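Local coordinates for protein putative 2,5-diketo-D-gluconic acid reductase B (Sinorhizobium meliloti, PDB 3UP8) that probably reduces small carbonyl compounds such as methylglyoxal at the expense of NADPH, as a TIM-barrel member of the aldo/keto reductase family, at residues W238-Q243 / A262-A267; A79-G84 / K116-H121; N100-A105 / S132-A137; I157-T162 / T204-M209. One frame throughout, in Å; residues are numbered along the deposited sequence.

Contact 1: residues W238-Q243 / A262-A267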
loop_
_atom_site.group_PDB
_atom_site.type_symbol
_atom_site.label_atom_id
_atom_site.label_comp_id
_atom_site.label_asym_id
_atom_site.label_seq_id
_atom_site.Cartn_x
_atom_site.Cartn_y
_atom_site.Cartn_z
ATOM N N TRP A 238 2.939 -11.290 9.609
ATOM C CA TRP A 238 4.308 -10.868 9.892
ATOM C C TRP A 238 4.504 -9.393 9.518
ATOM O O TRP A 238 5.226 -8.648 10.199
ATOM C CB TRP A 238 5.308 -11.739 9.125
ATOM C CG TRP A 238 6.726 -11.248 9.206
ATOM C CD1 TRP A 238 7.564 -11.342 10.287
ATOM C CD2 TRP A 238 7.488 -10.613 8.162
ATOM N NE1 TRP A 238 8.790 -10.780 9.989
ATOM C CE2 TRP A 238 8.771 -10.337 8.690
ATOM C CE3 TRP A 238 7.209 -10.249 6.835
ATOM C CZ2 TRP A 238 9.786 -9.718 7.932
ATOM C CZ3 TRP A 238 8.224 -9.622 6.076
ATOM C CH2 TRP A 238 9.490 -9.367 6.634
ATOM N N LEU A 239 3.862 -8.984 8.423
ATOM C CA LEU A 239 3.877 -7.576 8.008
ATOM C C LEU A 239 3.099 -6.686 8.978
ATOM O O LEU A 239 3.626 -5.719 9.524
ATOM C CB LEU A 239 3.314 -7.455 6.583
ATOM C CG LEU A 239 4.179 -8.152 5.517
ATOM C CD1 LEU A 239 3.408 -8.324 4.216
ATOM C CD2 LEU A 239 5.455 -7.366 5.274
ATOM N N VAL A 240 1.846 -7.059 9.217
ATOM C CA VAL A 240 0.896 -6.223 9.928
ATOM C C VAL A 240 1.251 -6.121 11.417
ATOM O O VAL A 240 0.900 -5.146 12.087
ATOM C CB VAL A 240 -0.540 -6.727 9.627
ATOM C CG1 VAL A 240 -1.154 -7.515 10.796
ATOM C CG2 VAL A 240 -1.410 -5.597 9.153
ATOM N N GLN A 241 1.993 -7.115 11.911
ATOM C CA GLN A 241 2.486 -7.121 13.291
ATOM C C GLN A 241 3.692 -6.197 13.489
ATOM O O GLN A 241 4.025 -5.837 14.616
ATOM C CB GLN A 241 2.839 -8.559 13.724
ATOM C CG GLN A 241 3.116 -8.736 15.222
ATOM C CD GLN A 241 3.045 -10.198 15.651
ATOM O OE1 GLN A 241 2.107 -10.925 15.299
ATOM N NE2 GLN A 241 4.027 -10.628 16.417
ATOM N N GLN A 242 4.356 -5.808 12.404
ATOM C CA GLN A 242 5.462 -4.854 12.514
ATOM C C GLN A 242 4.942 -3.435 12.714
ATOM O O GLN A 242 3.967 -3.024 12.051
ATOM C CB GLN A 242 6.314 -4.882 11.265
ATOM C CG GLN A 242 7.236 -6.056 11.170
ATOM C CD GLN A 242 7.948 -6.099 9.845
ATOM O OE1 GLN A 242 8.780 -5.242 9.544
ATOM N NE2 GLN A 242 7.651 -7.116 9.055
ATOM N N GLN A 243 5.597 -2.694 13.612
ATOM C CA GLN A 243 5.267 -1.288 13.847
ATOM C C GLN A 243 5.349 -0.514 12.539
ATOM O O GLN A 243 6.318 -0.656 11.793
ATOM C CB GLN A 243 6.216 -0.643 14.863
ATOM C CG GLN A 243 6.168 -1.240 16.278
ATOM C CD GLN A 243 4.757 -1.311 16.843
ATOM O OE1 GLN A 243 4.079 -0.295 16.985
ATOM N NE2 GLN A 243 4.314 -2.519 17.174
ATOM N N ALA A 262 -8.760 -12.453 7.824
ATOM C CA ALA A 262 -8.668 -13.088 9.141
ATOM C C ALA A 262 -7.230 -13.169 9.666
ATOM O O ALA A 262 -6.720 -14.261 9.948
ATOM C CB ALA A 262 -9.300 -14.471 9.091
ATOM N N ILE A 263 -6.577 -12.018 9.803
ATOM C CA ILE A 263 -5.182 -11.979 10.252
ATOM C C ILE A 263 -5.020 -11.207 11.547
ATOM O O ILE A 263 -3.899 -10.966 11.999
ATOM C CB ILE A 263 -4.229 -11.395 9.167
ATOM C CG1 ILE A 263 -4.612 -9.943 8.816
ATOM C CG2 ILE A 263 -4.216 -12.301 7.931
ATOM C CD1 ILE A 263 -3.634 -9.212 7.855
ATOM N N PHE A 264 -6.133 -10.809 12.148
ATOM C CA PHE A 264 -6.069 -10.120 13.433
ATOM C C PHE A 264 -6.536 -11.040 14.563
ATOM O O PHE A 264 -6.615 -10.626 15.720
ATOM C CB PHE A 264 -6.826 -8.781 13.381
ATOM C CG PHE A 264 -6.325 -7.856 12.300
ATOM C CD1 PHE A 264 -5.159 -7.120 12.484
ATOM C CD2 PHE A 264 -6.996 -7.757 11.083
ATOM C CE1 PHE A 264 -4.668 -6.284 11.478
ATOM C CE2 PHE A 264 -6.515 -6.920 10.067
ATOM C CZ PHE A 264 -5.346 -6.184 10.268
ATOM N N ASP A 265 -6.819 -12.292 14.189
ATOM C CA ASP A 265 -7.162 -13.400 15.096
ATOM C C ASP A 265 -6.018 -13.817 16.002
ATOM O O ASP A 265 -6.231 -14.224 17.143
ATOM C CB ASP A 265 -7.494 -14.649 14.275
ATOM C CG ASP A 265 -8.876 -14.631 13.688
ATOM O OD1 ASP A 265 -9.507 -13.550 13.623
ATOM O OD2 ASP A 265 -9.329 -15.720 13.269
ATOM N N PHE A 266 -4.806 -13.771 15.467
ATOM C CA PHE A 266 -3.665 -14.398 16.118
ATOM C C PHE A 266 -2.476 -13.471 16.124
ATOM O O PHE A 266 -2.528 -12.385 15.543
ATOM C CB PHE A 266 -3.318 -15.723 15.420
ATOM C CG PHE A 266 -2.724 -15.564 14.026
ATOM C CD1 PHE A 266 -1.411 -15.962 13.768
ATOM C CD2 PHE A 266 -3.482 -15.044 12.977
ATOM C CE1 PHE A 266 -0.857 -15.830 12.489
ATOM C CE2 PHE A 266 -2.939 -14.906 11.697
ATOM C CZ PHE A 266 -1.629 -15.306 11.453
ATOM N N ALA A 267 -1.417 -13.894 16.807
ATOM C CA ALA A 267 -0.153 -13.180 16.807
ATOM C C ALA A 267 0.991 -14.176 16.645
ATOM O O ALA A 267 0.871 -15.337 17.045
ATOM C CB ALA A 267 0.005 -12.380 18.084
#
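Val240, on helix 231-240, and the next residue Gln241 lie beside the irregular backbone of 262-267, with the CA atoms of Val240 and Ile263 8.4 Å apart and those of Gln241 and Ala267 7.5 Å apart. Val240 points toward the loop and carries the apolar half. Its CG1 comes to 3.8 Å from CE1 of Phe264, approaching the ring obliquely, while CG2 lies 4.1 Å from CZ of Phe264, so both branches of the valine bear on the far end of the ring. CG1 also reaches CD1 of Ile263 at 4.2 Å. Phe264 gets there because its CG stands anti to the carbonyl carbon (chi1 -57°), which swings the ring nearer the helix than its CB direction suggests. Ile263 folds back over one face of that ring, its CG1 3.8 Å above the plane and displaced toward the rim; Met24 also packs on Phe264. The polar half belongs to Gln241, whose extended chain brings OE1 to 3.5 Å from CA of Ala267. This is plain van der Waals contact, since the amide spends its bonds nearby: OE1 accepts from Arg237 NE, and NE2 donates to Leu268 O. Arg237 also donates to Ile263 O, giving the loop a second polar hold on the same helix. The contact is structural packing at the base of the (beta/alpha)8 barrel, where the last turn of the helix leading into the eighth strand meets the loop behind the helix that follows this strand.

Contact 2: residues A79-G84 / K116-H121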
loop_
_atom_site.group_PDB
_atom_site.type_symbol
_atom_site.label_atom_id
_atom_site.label_comp_id
_atom_site.label_asym_id
_atom_site.label_seq_id
_atom_site.Cartn_x
_atom_site.Cartn_y
_atom_site.Cartn_z
ATOM N N ALA A 79 -17.586 0.358 -7.851
ATOM C CA ALA A 79 -17.731 -0.590 -6.739
ATOM C C ALA A 79 -17.973 0.107 -5.404
ATOM O O ALA A 79 -18.862 -0.282 -4.650
ATOM C CB ALA A 79 -16.519 -1.519 -6.659
ATOM N N ILE A 80 -17.187 1.138 -5.101
ATOM C CA ILE A 80 -17.366 1.874 -3.849
ATOM C C ILE A 80 -18.729 2.547 -3.786
ATOM O O ILE A 80 -19.431 2.444 -2.784
ATOM C CB ILE A 80 -16.241 2.912 -3.610
ATOM C CG1 ILE A 80 -14.894 2.190 -3.466
ATOM C CG2 ILE A 80 -16.570 3.816 -2.394
ATOM C CD1 ILE A 80 -13.693 3.108 -3.299
ATOM N N GLN A 81 -19.097 3.230 -4.867
ATOM C CA GLN A 81 -20.367 3.936 -4.943
ATOM C C GLN A 81 -21.576 3.001 -4.760
ATOM O O GLN A 81 -22.543 3.365 -4.099
ATOM C CB GLN A 81 -20.436 4.676 -6.276
ATOM C CG GLN A 81 -21.799 5.129 -6.721
ATOM C CD GLN A 81 -21.780 5.641 -8.149
ATOM O OE1 GLN A 81 -21.351 4.945 -9.083
ATOM N NE2 GLN A 81 -22.234 6.857 -8.327
ATOM N N LYS A 82 -21.505 1.806 -5.341
ATOM C CA LYS A 82 -22.614 0.840 -5.274
ATOM C C LYS A 82 -22.717 0.087 -3.937
ATOM O O LYS A 82 -23.702 -0.624 -3.690
ATOM C CB LYS A 82 -22.541 -0.154 -6.439
ATOM C CG LYS A 82 -22.863 0.459 -7.798
ATOM C CD LYS A 82 -23.177 -0.614 -8.837
ATOM C CE LYS A 82 -23.344 -0.020 -10.234
ATOM N NZ LYS A 82 -23.601 -1.083 -11.253
ATOM N N SER A 83 -21.711 0.258 -3.080
ATOM C CA SER A 83 -21.600 -0.505 -1.849
ATOM C C SER A 83 -22.502 0.018 -0.738
ATOM O O SER A 83 -22.864 -0.730 0.159
ATOM C CB SER A 83 -20.147 -0.526 -1.367
ATOM O OG SER A 83 -19.781 0.739 -0.843
ATOM N N GLY A 84 -22.840 1.298 -0.779
ATOM C CA GLY A 84 -23.622 1.908 0.297
ATOM C C GLY A 84 -22.819 2.108 1.575
ATOM O O GLY A 84 -23.379 2.163 2.681
ATOM N N LYS A 116 -13.014 9.363 -12.589
ATOM C CA LYS A 116 -13.140 7.900 -12.651
ATOM C C LYS A 116 -13.582 7.319 -11.307
ATOM O O LYS A 116 -14.419 6.406 -11.253
ATOM C CB LYS A 116 -11.834 7.235 -13.118
ATOM C CG LYS A 116 -11.394 7.621 -14.545
ATOM C CD LYS A 116 -10.316 6.664 -15.035
ATOM C CE LYS A 116 -9.996 6.852 -16.521
ATOM N NZ LYS A 116 -8.855 7.804 -16.752
ATOM N N LEU A 117 -13.035 7.875 -10.227
ATOM C CA LEU A 117 -13.307 7.389 -8.873
ATOM C C LEU A 117 -14.640 7.879 -8.293
ATOM O O LEU A 117 -15.037 7.455 -7.201
ATOM C CB LEU A 117 -12.142 7.751 -7.937
ATOM C CG LEU A 117 -10.826 7.033 -8.263
ATOM C CD1 LEU A 117 -9.675 7.725 -7.506
ATOM C CD2 LEU A 117 -10.897 5.549 -7.898
ATOM N N ARG A 118 -15.321 8.766 -9.026
ATOM C CA ARG A 118 -16.631 9.293 -8.626
ATOM C C ARG A 118 -16.654 9.896 -7.217
ATOM O O ARG A 118 -17.566 9.648 -6.409
ATOM C CB ARG A 118 -17.739 8.234 -8.823
ATOM C CG ARG A 118 -17.901 7.845 -10.292
ATOM C CD ARG A 118 -19.123 6.955 -10.544
ATOM N NE ARG A 118 -19.251 6.669 -11.976
ATOM C CZ ARG A 118 -19.902 5.628 -12.489
ATOM N NH1 ARG A 118 -20.515 4.748 -11.701
ATOM N NH2 ARG A 118 -19.933 5.465 -13.805
ATOM N N THR A 119 -15.630 10.688 -6.921
ATOM C CA THR A 119 -15.522 11.364 -5.628
ATOM C C THR A 119 -14.738 12.661 -5.837
ATOM O O THR A 119 -13.997 12.776 -6.808
ATOM C CB THR A 119 -14.874 10.453 -4.540
ATOM O OG1 THR A 119 -14.715 11.189 -3.314
ATOM C CG2 THR A 119 -13.505 9.907 -4.998
ATOM N N ASP A 120 -14.925 13.642 -4.959
ATOM C CA ASP A 120 -14.206 14.919 -5.114
ATOM C C ASP A 120 -12.801 14.936 -4.479
ATOM O O ASP A 120 -12.079 15.918 -4.609
ATOM C CB ASP A 120 -15.049 16.092 -4.603
ATOM C CG ASP A 120 -15.153 16.146 -3.080
ATOM O OD1 ASP A 120 -15.191 15.102 -2.396
ATOM O OD2 ASP A 120 -15.191 17.276 -2.556
ATOM N N HIS A 121 -12.433 13.857 -3.802
ATOM C CA HIS A 121 -11.112 13.765 -3.162
ATOM C C HIS A 121 -10.713 12.308 -2.997
ATOM O O HIS A 121 -11.571 11.410 -2.929
ATOM C CB HIS A 121 -11.107 14.441 -1.776
ATOM C CG HIS A 121 -11.929 13.728 -0.748
ATOM N ND1 HIS A 121 -13.303 13.834 -0.690
ATOM C CD2 HIS A 121 -11.574 12.902 0.268
ATOM C CE1 HIS A 121 -13.761 13.094 0.308
ATOM N NE2 HIS A 121 -12.732 12.519 0.907
#
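Neighbouring outer helices of the (beta/alpha)8 barrel are bridged here at the protein surface, where Gln81 in the last turn of helix 73-83 meets Arg118, the first residue beyond helix 103-117. Their CA atoms are 7.5 Å apart, and both side chains point across the gap. One hydrogen bond does the work: Arg118 NH1 donates to Gln81 OE1 at 2.8 Å. The acceptor sits at the edge of the guanidinium, close to its plane, and the donor lies in the plane of the amide carbonyl; the N-H...O angle of 150° leaves the bond moderately bent. The two flat groups are turned 55° against each other, so they meet through this edge and do not stack. The aliphatic part of the arginine joins in, with CD 3.3 Å from Gln81 OE1. Gln81 reaches out on an extended chain, CG lying opposite the backbone N (chi1 163°), and Arg118 is likewise stretched from CG to NE. In the fold these are the helices on either side of strand 91-96 along the chain, and beneath the polar bridge Ile80 and Leu117 both rest on Leu92 of that strand. Lys82, whose NZ is 6.6 Å from Arg118 NH1, forms a salt bridge with Glu78, which the arginine side chain also touches. Near the end of helix 73-83, Ser83 OG donates to Ile80 O at 2.6 Å, a carbonyl that also accepts from Ser83 N. Past Arg118, the chain turns toward strand 122-127, and His121 ND1 donates to Asp120 OD1 at 2.8 Å, in the plane of the imidazole ring.

Contact 3: residues N100-A105 / S132-A137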
loop_
_atom_site.group_PDB
_atom_site.type_symbol
_atom_site.label_atom_id
_atom_site.label_comp_id
_atom_site.label_asym_id
_atom_site.label_seq_id
_atom_site.Cartn_x
_atom_site.Cartn_y
_atom_site.Cartn_z
ATOM N N ASN A 100 2.655 11.663 -16.062
ATOM C CA ASN A 100 1.879 12.815 -15.653
ATOM C C ASN A 100 2.603 13.725 -14.660
ATOM O O ASN A 100 1.969 14.530 -13.978
ATOM C CB ASN A 100 0.542 12.355 -15.064
ATOM C CG ASN A 100 -0.306 11.580 -16.062
ATOM O OD1 ASN A 100 -0.277 11.847 -17.264
ATOM N ND2 ASN A 100 -1.071 10.617 -15.562
ATOM N N TYR A 101 3.921 13.610 -14.579
ATOM C CA TYR A 101 4.680 14.331 -13.555
ATOM C C TYR A 101 4.873 15.839 -13.743
ATOM O O TYR A 101 4.962 16.557 -12.763
ATOM C CB TYR A 101 6.028 13.655 -13.325
ATOM C CG TYR A 101 5.964 12.478 -12.370
ATOM C CD1 TYR A 101 7.104 11.731 -12.112
ATOM C CD2 TYR A 101 4.772 12.112 -11.725
ATOM C CE1 TYR A 101 7.093 10.662 -11.224
ATOM C CE2 TYR A 101 4.744 11.023 -10.828
ATOM C CZ TYR A 101 5.915 10.306 -10.594
ATOM O OH TYR A 101 5.955 9.242 -9.721
ATOM N N ARG A 102 4.933 16.324 -14.980
ATOM C CA ARG A 102 5.036 17.772 -15.181
ATOM C C ARG A 102 3.796 18.465 -14.613
ATOM O O ARG A 102 2.686 17.930 -14.702
ATOM C CB ARG A 102 5.226 18.109 -16.660
ATOM C CG ARG A 102 6.516 17.524 -17.241
ATOM C CD ARG A 102 6.882 18.135 -18.589
ATOM N NE ARG A 102 6.614 19.577 -18.629
ATOM C CZ ARG A 102 6.787 20.349 -19.700
ATOM N NH1 ARG A 102 7.246 19.836 -20.838
ATOM N NH2 ARG A 102 6.495 21.642 -19.636
ATOM N N HIS A 103 3.987 19.642 -14.026
ATOM C CA HIS A 103 2.915 20.326 -13.277
ATOM C C HIS A 103 1.519 20.265 -13.919
ATOM O O HIS A 103 0.567 19.792 -13.292
ATOM C CB HIS A 103 3.260 21.798 -12.987
ATOM C CG HIS A 103 2.140 22.537 -12.327
ATOM N ND1 HIS A 103 1.243 23.308 -13.030
ATOM C CD2 HIS A 103 1.718 22.545 -11.041
ATOM C CE1 HIS A 103 0.349 23.813 -12.196
ATOM N NE2 HIS A 103 0.616 23.366 -10.980
ATOM N N ASP A 104 1.394 20.765 -15.147
ATOM C CA ASP A 104 0.068 20.863 -15.777
ATOM C C ASP A 104 -0.578 19.489 -16.026
ATOM O O ASP A 104 -1.771 19.333 -15.798
ATOM C CB ASP A 104 0.111 21.690 -17.065
ATOM C CG ASP A 104 0.337 23.201 -16.808
ATOM O OD1 ASP A 104 0.554 23.639 -15.651
ATOM O OD2 ASP A 104 0.296 23.961 -17.791
ATOM N N ALA A 105 0.201 18.520 -16.509
ATOM C CA ALA A 105 -0.264 17.138 -16.668
ATOM C C ALA A 105 -0.619 16.499 -15.313
ATOM O O ALA A 105 -1.545 15.684 -15.214
ATOM C CB ALA A 105 0.794 16.305 -17.397
ATOM N N SER A 132 12.317 9.802 -12.947
ATOM C CA SER A 132 11.685 10.809 -13.796
ATOM C C SER A 132 12.698 11.917 -14.093
ATOM O O SER A 132 13.558 12.217 -13.254
ATOM C CB SER A 132 10.485 11.428 -13.070
ATOM O OG SER A 132 9.887 12.463 -13.844
ATOM N N ASP A 133 12.584 12.521 -15.273
ATOM C CA ASP A 133 13.314 13.752 -15.619
ATOM C C ASP A 133 12.727 14.986 -14.933
ATOM O O ASP A 133 13.373 16.032 -14.880
ATOM C CB ASP A 133 13.273 13.994 -17.143
ATOM C CG ASP A 133 14.169 13.043 -17.922
ATOM O OD1 ASP A 133 14.985 12.315 -17.309
ATOM O OD2 ASP A 133 14.068 13.039 -19.172
ATOM N N VAL A 134 11.494 14.894 -14.435
ATOM C CA VAL A 134 10.862 16.035 -13.759
ATOM C C VAL A 134 11.476 16.217 -12.361
ATOM O O VAL A 134 11.568 15.250 -11.598
ATOM C CB VAL A 134 9.319 15.863 -13.638
ATOM C CG1 VAL A 134 8.690 17.075 -12.934
ATOM C CG2 VAL A 134 8.698 15.630 -15.017
ATOM N N PRO A 135 11.924 17.448 -12.034
ATOM C CA PRO A 135 12.548 17.696 -10.730
ATOM C C PRO A 135 11.641 17.266 -9.585
ATOM O O PRO A 135 10.412 17.475 -9.639
ATOM C CB PRO A 135 12.747 19.224 -10.723
ATOM C CG PRO A 135 12.944 19.563 -12.152
ATOM C CD PRO A 135 11.990 18.640 -12.905
HETATM N N MSE A 136 12.228 16.636 -8.581
HETATM C CA MSE A 136 11.479 16.216 -7.400
HETATM C C MSE A 136 10.635 17.351 -6.802
HETATM O O MSE A 136 9.469 17.140 -6.448
HETATM C CB MSE A 136 12.435 15.607 -6.356
HETATM C CG MSE A 136 11.761 14.991 -5.143
HETATM SE SE MSE A 136 10.582 13.510 -5.669
HETATM C CE MSE A 136 11.962 12.194 -6.133
ATOM N N ALA A 137 11.197 18.554 -6.686
ATOM C CA ALA A 137 10.426 19.646 -6.074
ATOM C C ALA A 137 9.192 20.053 -6.895
ATOM O O ALA A 137 8.234 20.554 -6.337
ATOM C CB ALA A 137 11.295 20.866 -5.789
#
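Tyr101 leans against Ser132 and Val134 along one flank, from its first carbon outward. CB packs on Val134 CG2 at 3.7 Å. Beyond CG the ring turns its edge to Ser132: CD1 is 3.4 Å from OG and 3.5 Å from CB of Ser132, and CE1 is 3.9 Å from the same CB, both serine atoms lying near the ring plane. At the tip, OH hydrogen-bonds to Trp129 O. The serine oxygen is itself held, because OG, set opposite the backbone N (chi1 177°), accepts from Val134 N at 3.0 Å and makes an ST turn. That turn presents Val134, whose CG2 rests against both Tyr101 CB and Arg102 CG, the latter 3.6 Å away. A glycine at Ser132 would probably leave Val134 N without its acceptor, free the turn to shift, and open a gap along the CD1-CE1 edge of Tyr101. Arg102 and Pro135 occupy the N-cap positions of helices 103-117 and 136-148, and the contact joins the loops that follow strands 91-96 and 122-127. These loops belong to the catalytic mouth of the barrel: the Tyr101 side chain comes within about 4 Å of that of His128, a predicted substrate-binding residue.

Contact 4: residues I157-T162 / T204-M209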
loop_
_atom_site.group_PDB
_atom_site.type_symbol
_atom_site.label_atom_id
_atom_site.label_comp_id
_atom_site.label_asym_id
_atom_site.label_seq_id
_atom_site.Cartn_x
_atom_site.Cartn_y
_atom_site.Cartn_z
ATOM N N ILE A 157 4.536 8.779 -1.133
ATOM C CA ILE A 157 5.469 8.334 -2.158
ATOM C C ILE A 157 5.448 6.827 -2.319
ATOM O O ILE A 157 4.883 6.112 -1.498
ATOM C CB ILE A 157 6.906 8.826 -1.849
ATOM C CG1 ILE A 157 7.341 8.322 -0.455
ATOM C CG2 ILE A 157 6.952 10.365 -1.974
ATOM C CD1 ILE A 157 8.669 8.856 0.055
ATOM N N SER A 158 6.062 6.335 -3.388
ATOM C CA SER A 158 6.076 4.907 -3.638
ATOM C C SER A 158 7.365 4.553 -4.335
ATOM O O SER A 158 7.761 5.220 -5.302
ATOM C CB SER A 158 4.837 4.479 -4.452
ATOM O OG SER A 158 4.717 3.056 -4.547
ATOM N N ASN A 159 8.021 3.507 -3.823
ATOM C CA ASN A 159 9.250 2.957 -4.377
ATOM C C ASN A 159 10.432 3.909 -4.272
ATOM O O ASN A 159 11.362 3.843 -5.085
ATOM C CB ASN A 159 9.035 2.518 -5.828
ATOM C CG ASN A 159 7.884 1.544 -5.967
ATOM O OD1 ASN A 159 7.948 0.431 -5.450
ATOM N ND2 ASN A 159 6.815 1.965 -6.644
ATOM N N PHE A 160 10.387 4.791 -3.279
ATOM C CA PHE A 160 11.485 5.714 -3.036
ATOM C C PHE A 160 12.518 5.017 -2.144
ATOM O O PHE A 160 12.155 4.292 -1.205
ATOM C CB PHE A 160 10.971 6.966 -2.318
ATOM C CG PHE A 160 10.324 7.986 -3.225
ATOM C CD1 PHE A 160 10.534 9.353 -3.012
ATOM C CD2 PHE A 160 9.502 7.597 -4.278
ATOM C CE1 PHE A 160 9.930 10.310 -3.843
ATOM C CE2 PHE A 160 8.906 8.544 -5.118
ATOM C CZ PHE A 160 9.113 9.899 -4.903
ATOM N N ASN A 161 13.801 5.258 -2.417
ATOM C CA ASN A 161 14.844 4.788 -1.514
ATOM C C ASN A 161 14.975 5.769 -0.343
ATOM O O ASN A 161 14.273 6.797 -0.324
ATOM C CB ASN A 161 16.161 4.558 -2.279
ATOM C CG ASN A 161 16.775 5.843 -2.814
ATOM O OD1 ASN A 161 16.441 6.940 -2.373
ATOM N ND2 ASN A 161 17.694 5.703 -3.771
ATOM N N THR A 162 15.847 5.472 0.631
ATOM C CA THR A 162 15.938 6.299 1.842
ATOM C C THR A 162 16.378 7.733 1.539
ATOM O O THR A 162 15.901 8.685 2.155
ATOM C CB THR A 162 16.845 5.668 2.963
ATOM O OG1 THR A 162 18.146 5.439 2.440
ATOM C CG2 THR A 162 16.297 4.325 3.415
ATOM N N THR A 204 3.929 1.167 3.358
ATOM C CA THR A 204 2.868 0.343 2.832
ATOM C C THR A 204 3.439 -0.772 1.955
ATOM O O THR A 204 4.129 -0.505 0.981
ATOM C CB THR A 204 1.834 1.156 2.063
ATOM O OG1 THR A 204 1.272 2.136 2.941
ATOM C CG2 THR A 204 0.706 0.231 1.555
ATOM N N SER A 205 3.122 -2.013 2.314
ATOM C CA SER A 205 3.629 -3.198 1.618
ATOM C C SER A 205 2.755 -3.628 0.444
ATOM O O SER A 205 1.531 -3.729 0.585
ATOM C CB SER A 205 3.720 -4.368 2.608
ATOM O OG SER A 205 3.796 -5.602 1.910
ATOM N N TYR A 206 3.389 -3.888 -0.702
ATOM C CA TYR A 206 2.760 -4.670 -1.768
ATOM C C TYR A 206 3.575 -5.941 -2.051
ATOM O O TYR A 206 4.750 -6.039 -1.658
ATOM C CB TYR A 206 2.483 -3.856 -3.052
ATOM C CG TYR A 206 3.698 -3.353 -3.826
ATOM C CD1 TYR A 206 4.391 -4.193 -4.697
ATOM C CD2 TYR A 206 4.120 -2.027 -3.712
ATOM C CE1 TYR A 206 5.496 -3.732 -5.423
ATOM C CE2 TYR A 206 5.225 -1.555 -4.437
ATOM C CZ TYR A 206 5.900 -2.417 -5.292
ATOM O OH TYR A 206 6.981 -1.981 -6.021
ATOM N N TYR A 207 2.930 -6.901 -2.718
ATOM C CA TYR A 207 3.514 -8.217 -3.063
ATOM C C TYR A 207 3.847 -9.065 -1.833
ATOM O O TYR A 207 4.854 -9.775 -1.814
ATOM C CB TYR A 207 4.762 -8.085 -3.958
ATOM C CG TYR A 207 4.527 -8.474 -5.402
ATOM C CD1 TYR A 207 4.962 -7.651 -6.437
ATOM C CD2 TYR A 207 3.883 -9.674 -5.735
ATOM C CE1 TYR A 207 4.752 -8.003 -7.769
ATOM C CE2 TYR A 207 3.664 -10.034 -7.064
ATOM C CZ TYR A 207 4.105 -9.180 -8.079
ATOM O OH TYR A 207 3.888 -9.493 -9.396
ATOM N N ALA A 208 3.003 -8.975 -0.813
ATOM C CA ALA A 208 3.145 -9.787 0.407
ATOM C C ALA A 208 3.379 -11.284 0.118
ATOM O O ALA A 208 4.131 -11.938 0.834
ATOM C CB ALA A 208 1.928 -9.611 1.294
HETATM N N MSE A 209 2.735 -11.805 -0.924
HETATM C CA MSE A 209 2.808 -13.240 -1.278
HETATM C C MSE A 209 4.070 -13.616 -2.071
HETATM O O MSE A 209 4.287 -14.795 -2.381
HETATM C CB MSE A 209 1.571 -13.660 -2.088
HETATM C CG MSE A 209 0.235 -13.493 -1.397
HETATM SE SE MSE A 209 0.156 -14.508 0.260
HETATM C CE MSE A 209 0.509 -13.123 1.548
#
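Asn159 and Tyr206 meet at the mouth of the (beta/alpha)8 barrel, where strands 152-158 and 202-206 end. The tight part is one buried hydrogen bond: Tyr206 OH donates to Asn159 OD1 at 2.7 Å, while Asn159 ND2 binds His128 O, so the amide is gripped at both ends and its rotation fixed. Tyr206 CG lies between the backbone N and the carbonyl carbon (chi1 66°), which sends the ring across toward the asparagine. A leucine in place of Asn159 would probably leave Tyr206 OH and His128 O without these partners and the tyrosine ring less firmly set. The rest is looser: the segments diverge, with strand 176-182 between them and Gln180 touching the Tyr206 side chain; on the pocket side an acetate ion, probably from the crystallisation liquor, lies about 3 Å from that side chain. The side chain of Tyr70, the predicted proton donor, is about 6 Å from that of Tyr206. In aldo/keto reductases a tyrosine at the end of the seventh strand stacks on the nicotinamide, and Tyr206 is placed consistently with that role. The amide stands 73° to the ring, with Asn159 OD1 at the ring's edge, 3.5 Å from Tyr206 CE2.

All four contacts belong to one eight-stranded barrel. Along the chain contacts 2 and 3 interlace, sharing helix 103-117 with centres 28 Å apart; contact 4 follows, then contact 1. Contacts 1 and 2 sit where helices end, at the barrel's base, and contacts 3 and 4 at the mouth with the predicted catalytic residues. Contacts 1 and 3 lie on opposite sides of the chain's centre, 37 Å between centres. Contact 4, nearest the middle, touches both: Met136 CE packs on Phe160 CE1 at 3.6 Å, and Leu239 CD1 on Ala208 CB at 3.5 Å. The Asn159-Tyr206 pair is thus set within packing that runs to outer helices on two sides.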